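Long-range contacts in monoacylglycerol lipase (Palaeococcus ferrophilus, PDB 6QE2), which hydrolyses monoacylglycerols to glycerol and free fatty acids, as an archaeal lipase of the alpha/beta-hydrolase superfamily: residues 8-14 and 37-42; 194-198 and 248-252. One frame throughout, in Å; residues are numbered along the deposited sequence.

Interaction 1. Residues 8-14 and 37-42; sequences FGTPERG and NGAGFG
R13 meets the turn 39-41 with both backbone and side chain. Its N donates to G40 O over 2.8 Å, at an N-H...O angle of 158°, and its CB sits over one face of the F41 ring as a CH-pi contact (3.8 Å from the centroid, 20° off the normal). With CG anti to the carbonyl carbon (chi1 -65°), R13 runs on across the ring until NE makes a weak bond to A39 O. Beside R13, G42 N donates to G14 O at 3.0 Å. Packing is tight at the glycines: a CB on G40 would press on R13 CG, and one on G9 would clash with N37 ND2. That amide nitrogen donates to F41 O at 2.7 Å and, weakly, to F8 O at 3.2 Å. A leucine in place of N37 would probably leave the carbonyls of F8 and F41 without this shared donor. The solvent side is looser: the T10 and E12 side chains are exposed, and a water links T10 N (3.0 Å) to N37 O (2.9 Å). The contact packs the loop between strands 5-8 and 15-19 against the Schellman motif at G40 that ends helix 30-38, just before strand 42-46 of the alpha/beta-hydrolase sheet.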
loop_
_atom_site.group_PDB
_atom_site.type_symbol
_atom_site.label_atom_id
_atom_site.label_comp_id
_atom_site.label_asym_id
_atom_site.label_seq_id
_atom_site.Cartn_x
_atom_site.Cartn_y
_atom_site.Cartn_z
ATOM N N PHE A 8 -2.673 15.977 8.208
ATOM C CA PHE A 8 -3.824 15.912 9.096
ATOM C C PHE A 8 -3.345 15.736 10.529
ATOM O O PHE A 8 -2.435 14.947 10.798
ATOM C CB PHE A 8 -4.767 14.752 8.733
ATOM C CG PHE A 8 -5.331 14.826 7.337
ATOM C CD1 PHE A 8 -4.742 14.119 6.302
ATOM C CD2 PHE A 8 -6.452 15.590 7.066
ATOM C CE1 PHE A 8 -5.260 14.181 5.018
ATOM C CE2 PHE A 8 -6.973 15.658 5.788
ATOM C CZ PHE A 8 -6.377 14.952 4.761
ATOM N N GLY A 9 -3.965 16.470 11.449
ATOM C CA GLY A 9 -3.704 16.271 12.859
ATOM C C GLY A 9 -2.409 16.908 13.331
ATOM O O GLY A 9 -1.732 17.649 12.613
ATOM N N THR A 10 -2.082 16.620 14.590
ATOM C CA THR A 10 -0.905 17.130 15.274
ATOM C C THR A 10 0.019 15.970 15.619
ATOM O O THR A 10 -0.440 14.978 16.204
ATOM C CB THR A 10 -1.302 17.882 16.560
ATOM O OG1 THR A 10 -2.245 18.911 16.237
ATOM C CG2 THR A 10 -0.082 18.509 17.211
ATOM N N PRO A 11 1.320 16.071 15.337
ATOM C CA PRO A 11 2.166 14.869 15.457
ATOM C C PRO A 11 2.760 14.724 16.852
ATOM O O PRO A 11 3.977 14.603 17.034
ATOM C CB PRO A 11 3.231 15.088 14.372
ATOM C CG PRO A 11 3.412 16.634 14.416
ATOM C CD PRO A 11 2.000 17.151 14.608
ATOM N N GLU A 12 1.874 14.608 17.840
ATOM C CA GLU A 12 2.341 14.425 19.213
ATOM C C GLU A 12 3.131 13.131 19.384
ATOM O O GLU A 12 4.164 13.125 20.063
ATOM C CB GLU A 12 1.142 14.535 20.163
ATOM C CG GLU A 12 0.558 16.023 20.105
ATOM C CD GLU A 12 -0.808 16.179 20.773
ATOM O OE1 GLU A 12 -1.499 15.158 20.975
ATOM O OE2 GLU A 12 -1.204 17.319 21.088
ATOM N N ARG A 13 2.717 12.048 18.706
ATOM C CA ARG A 13 3.393 10.748 18.714
ATOM C C ARG A 13 4.250 10.510 17.480
ATOM O O ARG A 13 4.813 9.427 17.324
ATOM C CB ARG A 13 2.370 9.637 18.787
ATOM C CG ARG A 13 1.577 9.594 20.024
ATOM C CD ARG A 13 0.900 8.253 20.068
ATOM N NE ARG A 13 0.327 8.052 21.368
ATOM C CZ ARG A 13 0.936 7.444 22.373
ATOM N NH1 ARG A 13 2.122 6.897 22.209
ATOM N NH2 ARG A 13 0.318 7.361 23.547
ATOM N N GLY A 14 4.394 11.504 16.647
ATOM C CA GLY A 14 5.131 11.343 15.415
ATOM C C GLY A 14 4.195 11.367 14.223
ATOM O O GLY A 14 3.000 11.663 14.331
ATOM N N ASN A 37 -5.249 10.404 14.161
ATOM C CA ASN A 37 -5.185 11.742 14.745
ATOM C C ASN A 37 -5.705 11.723 16.174
ATOM O O ASN A 37 -5.132 12.366 17.061
ATOM C CB ASN A 37 -5.992 12.744 13.919
ATOM C CG ASN A 37 -5.362 13.060 12.574
ATOM O OD1 ASN A 37 -6.035 13.558 11.678
ATOM N ND2 ASN A 37 -4.071 12.779 12.432
ATOM N N GLY A 38 -6.808 11.006 16.405
ATOM C CA GLY A 38 -7.360 10.890 17.745
ATOM C C GLY A 38 -6.418 10.243 18.738
ATOM O O GLY A 38 -6.517 10.488 19.943
ATOM N N ALA A 39 -5.516 9.392 18.261
ATOM C CA ALA A 39 -4.531 8.739 19.112
ATOM C C ALA A 39 -3.248 9.544 19.276
ATOM O O ALA A 39 -2.362 9.118 20.024
ATOM C CB ALA A 39 -4.197 7.349 18.564
ATOM N N GLY A 40 -3.114 10.679 18.592
ATOM C CA GLY A 40 -1.964 11.546 18.746
ATOM C C GLY A 40 -0.960 11.548 17.610
ATOM O O GLY A 40 0.122 12.130 17.768
ATOM N N PHE A 41 -1.285 10.952 16.466
ATOM C CA PHE A 41 -0.392 10.964 15.316
ATOM C C PHE A 41 -0.806 12.044 14.329
ATOM O O PHE A 41 -1.992 12.334 14.151
ATOM C CB PHE A 41 -0.397 9.615 14.590
ATOM C CG PHE A 41 0.193 8.500 15.383
ATOM C CD1 PHE A 41 -0.619 7.668 16.132
ATOM C CD2 PHE A 41 1.559 8.283 15.389
ATOM C CE1 PHE A 41 -0.080 6.644 16.867
ATOM C CE2 PHE A 41 2.100 7.245 16.125
ATOM C CZ PHE A 41 1.280 6.434 16.864
ATOM N N GLY A 42 0.189 12.636 13.682
ATOM C CA GLY A 42 -0.053 13.356 12.457
ATOM C C GLY A 42 -0.020 12.355 11.317
ATOM O O GLY A 42 0.669 11.346 11.392
HETATM O O HOH W 1 -3.630 14.657 16.208
#

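Interaction 2. Residues 194-198 and 248-252; sequences PVLLL and AIVEW
The W252 indole has L196 over one face: L196 CB stands 3.7 Å from the centroid of the five-membered ring and only 12° off its normal, a CH-pi contact, while L196 CD2 reaches CG of W252 at 3.6 Å. At the ring's edge lies the backbone of P194, whose O comes within 3.6 Å of W252 CH2, and the proline CB touches W252 CZ2 at 3.7 Å. The pyrrole N-H is served by a water at the same rim: W252 NE1 donates to it over 2.9 Å, and the water in turn donates to V195 O at 2.7 Å, so strand carbonyl and indole are joined through a single bridge with no direct hydrogen bond between the segments. H256, a turn further along the helix, also stacks with the indole.

L196 and W252 approach from opposite segments and run alongside each other in opposite senses; in both, CG is anti to the backbone N (chi1 171° in the leucine), which brings L196 CD2 up to the indole stem at CB and CG. Further along the strand, L198 CD1 meets I249 CG1 at 3.9 Å, and its other methyl faces A248 CB more loosely. The alternation is plain: L196 and L198 point at the helix, V195 away from it. The axes of strand 195-198 and helix 248-252 run nearly antiparallel (175°) and pass 10.5 Å apart, the spacing of a helix laid on a sheet. This is the C-terminal helix of an alpha/beta hydrolase packed on the parallel strand next to the sheet's edge, whose following loop probably carries the acid of the catalytic triad.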
loop_
_atom_site.group_PDB
_atom_site.type_symbol
_atom_site.label_atom_id
_atom_site.label_comp_id
_atom_site.label_asym_id
_atom_site.label_seq_id
_atom_site.Cartn_x
_atom_site.Cartn_y
_atom_site.Cartn_z
ATOM N N PRO A 194 10.643 -2.080 12.823
ATOM C CA PRO A 194 9.564 -3.030 13.119
ATOM C C PRO A 194 8.534 -3.101 11.998
ATOM O O PRO A 194 8.266 -2.116 11.309
ATOM C CB PRO A 194 8.945 -2.475 14.408
ATOM C CG PRO A 194 10.046 -1.701 15.040
ATOM C CD PRO A 194 10.801 -1.081 13.897
ATOM N N VAL A 195 7.941 -4.285 11.838
ATOM C CA VAL A 195 7.047 -4.590 10.724
ATOM C C VAL A 195 5.731 -5.144 11.253
ATOM O O VAL A 195 5.721 -5.996 12.149
ATOM C CB VAL A 195 7.687 -5.604 9.747
ATOM C CG1 VAL A 195 6.666 -6.064 8.695
ATOM C CG2 VAL A 195 8.928 -5.027 9.102
ATOM N N LEU A 196 4.622 -4.676 10.682
ATOM C CA LEU A 196 3.306 -5.277 10.887
ATOM C C LEU A 196 2.684 -5.548 9.524
ATOM O O LEU A 196 2.557 -4.632 8.705
ATOM C CB LEU A 196 2.397 -4.363 11.718
ATOM C CG LEU A 196 0.924 -4.766 11.830
ATOM C CD1 LEU A 196 0.760 -6.127 12.531
ATOM C CD2 LEU A 196 0.124 -3.679 12.550
ATOM N N LEU A 197 2.316 -6.804 9.274
ATOM C CA LEU A 197 1.613 -7.199 8.063
ATOM C C LEU A 197 0.193 -7.618 8.423
ATOM O O LEU A 197 -0.011 -8.366 9.383
ATOM C CB LEU A 197 2.341 -8.365 7.381
ATOM C CG LEU A 197 3.832 -8.148 7.115
ATOM C CD1 LEU A 197 4.451 -9.432 6.585
ATOM C CD2 LEU A 197 4.040 -7.020 6.112
ATOM N N LEU A 198 -0.784 -7.154 7.643
ATOM C CA LEU A 198 -2.190 -7.476 7.868
ATOM C C LEU A 198 -2.781 -8.042 6.585
ATOM O O LEU A 198 -2.694 -7.403 5.531
ATOM C CB LEU A 198 -2.991 -6.243 8.307
ATOM C CG LEU A 198 -2.459 -5.421 9.475
ATOM C CD1 LEU A 198 -2.064 -4.056 8.959
ATOM C CD2 LEU A 198 -3.497 -5.286 10.571
ATOM N N ALA A 248 -6.137 -2.660 15.487
ATOM C CA ALA A 248 -4.825 -3.295 15.521
ATOM C C ALA A 248 -3.752 -2.365 15.004
ATOM O O ALA A 248 -2.667 -2.320 15.522
ATOM C CB ALA A 248 -4.824 -4.571 14.707
ATOM N N ILE A 249 -4.067 -1.642 13.948
ATOM C CA ILE A 249 -3.115 -0.721 13.380
ATOM C C ILE A 249 -2.779 0.368 14.388
ATOM O O ILE A 249 -1.630 0.616 14.675
ATOM C CB ILE A 249 -3.669 -0.104 12.092
ATOM C CG1 ILE A 249 -3.671 -1.150 10.988
ATOM C CG2 ILE A 249 -2.851 1.094 11.670
ATOM C CD1 ILE A 249 -4.693 -0.895 9.917
ATOM N N VAL A 250 -3.799 1.004 14.940
ATOM C CA VAL A 250 -3.574 2.067 15.903
ATOM C C VAL A 250 -2.817 1.569 17.123
ATOM O O VAL A 250 -1.862 2.177 17.549
ATOM C CB VAL A 250 -4.877 2.747 16.336
ATOM C CG1 VAL A 250 -4.589 3.822 17.362
ATOM C CG2 VAL A 250 -5.575 3.353 15.137
ATOM N N GLU A 251 -3.252 0.453 17.679
ATOM C CA GLU A 251 -2.577 -0.092 18.853
ATOM C C GLU A 251 -1.111 -0.385 18.571
ATOM O O GLU A 251 -0.245 -0.100 19.405
ATOM C CB GLU A 251 -3.292 -1.353 19.346
ATOM C CG GLU A 251 -4.620 -1.074 20.029
ATOM C CD GLU A 251 -5.258 -2.314 20.630
ATOM O OE1 GLU A 251 -4.660 -3.409 20.535
ATOM O OE2 GLU A 251 -6.361 -2.192 21.201
ATOM N N TRP A 252 -0.806 -0.963 17.402
ATOM C CA TRP A 252 0.585 -1.253 17.069
ATOM C C TRP A 252 1.401 0.030 16.968
ATOM O O TRP A 252 2.526 0.107 17.481
ATOM C CB TRP A 252 0.647 -2.040 15.756
ATOM C CG TRP A 252 1.998 -2.595 15.394
ATOM C CD1 TRP A 252 2.465 -3.845 15.670
ATOM C CD2 TRP A 252 3.033 -1.937 14.648
ATOM N NE1 TRP A 252 3.732 -4.005 15.165
ATOM C CE2 TRP A 252 4.106 -2.848 14.532
ATOM C CE3 TRP A 252 3.164 -0.663 14.081
ATOM C CZ2 TRP A 252 5.289 -2.532 13.867
ATOM C CZ3 TRP A 252 4.338 -0.349 13.418
ATOM C CH2 TRP A 252 5.387 -1.278 13.317
HETATM O O HOH W 2 5.875 -5.994 14.890
#

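The two contacts come in series along the chain, interaction 1 near the N-terminus and interaction 2 near the C-terminus, with centres about 16 Å apart. Both involve the mixed seven-stranded sheet, but towards different parts of it: interaction 1 lies by strands 5-8, 42-46 and 15-19 at one edge, interaction 2 on strand 195-200, next to the opposite edge strand 223-228. Helix 242-256 joins them. It packs on strand 195-200 through one side, while A39 CB meets V250 CG1 at 3.7 Å and L253 and V254 touch F41. The last helix thus ties the beginning of the fold to its end, lying on one face of the hydrolase sheet.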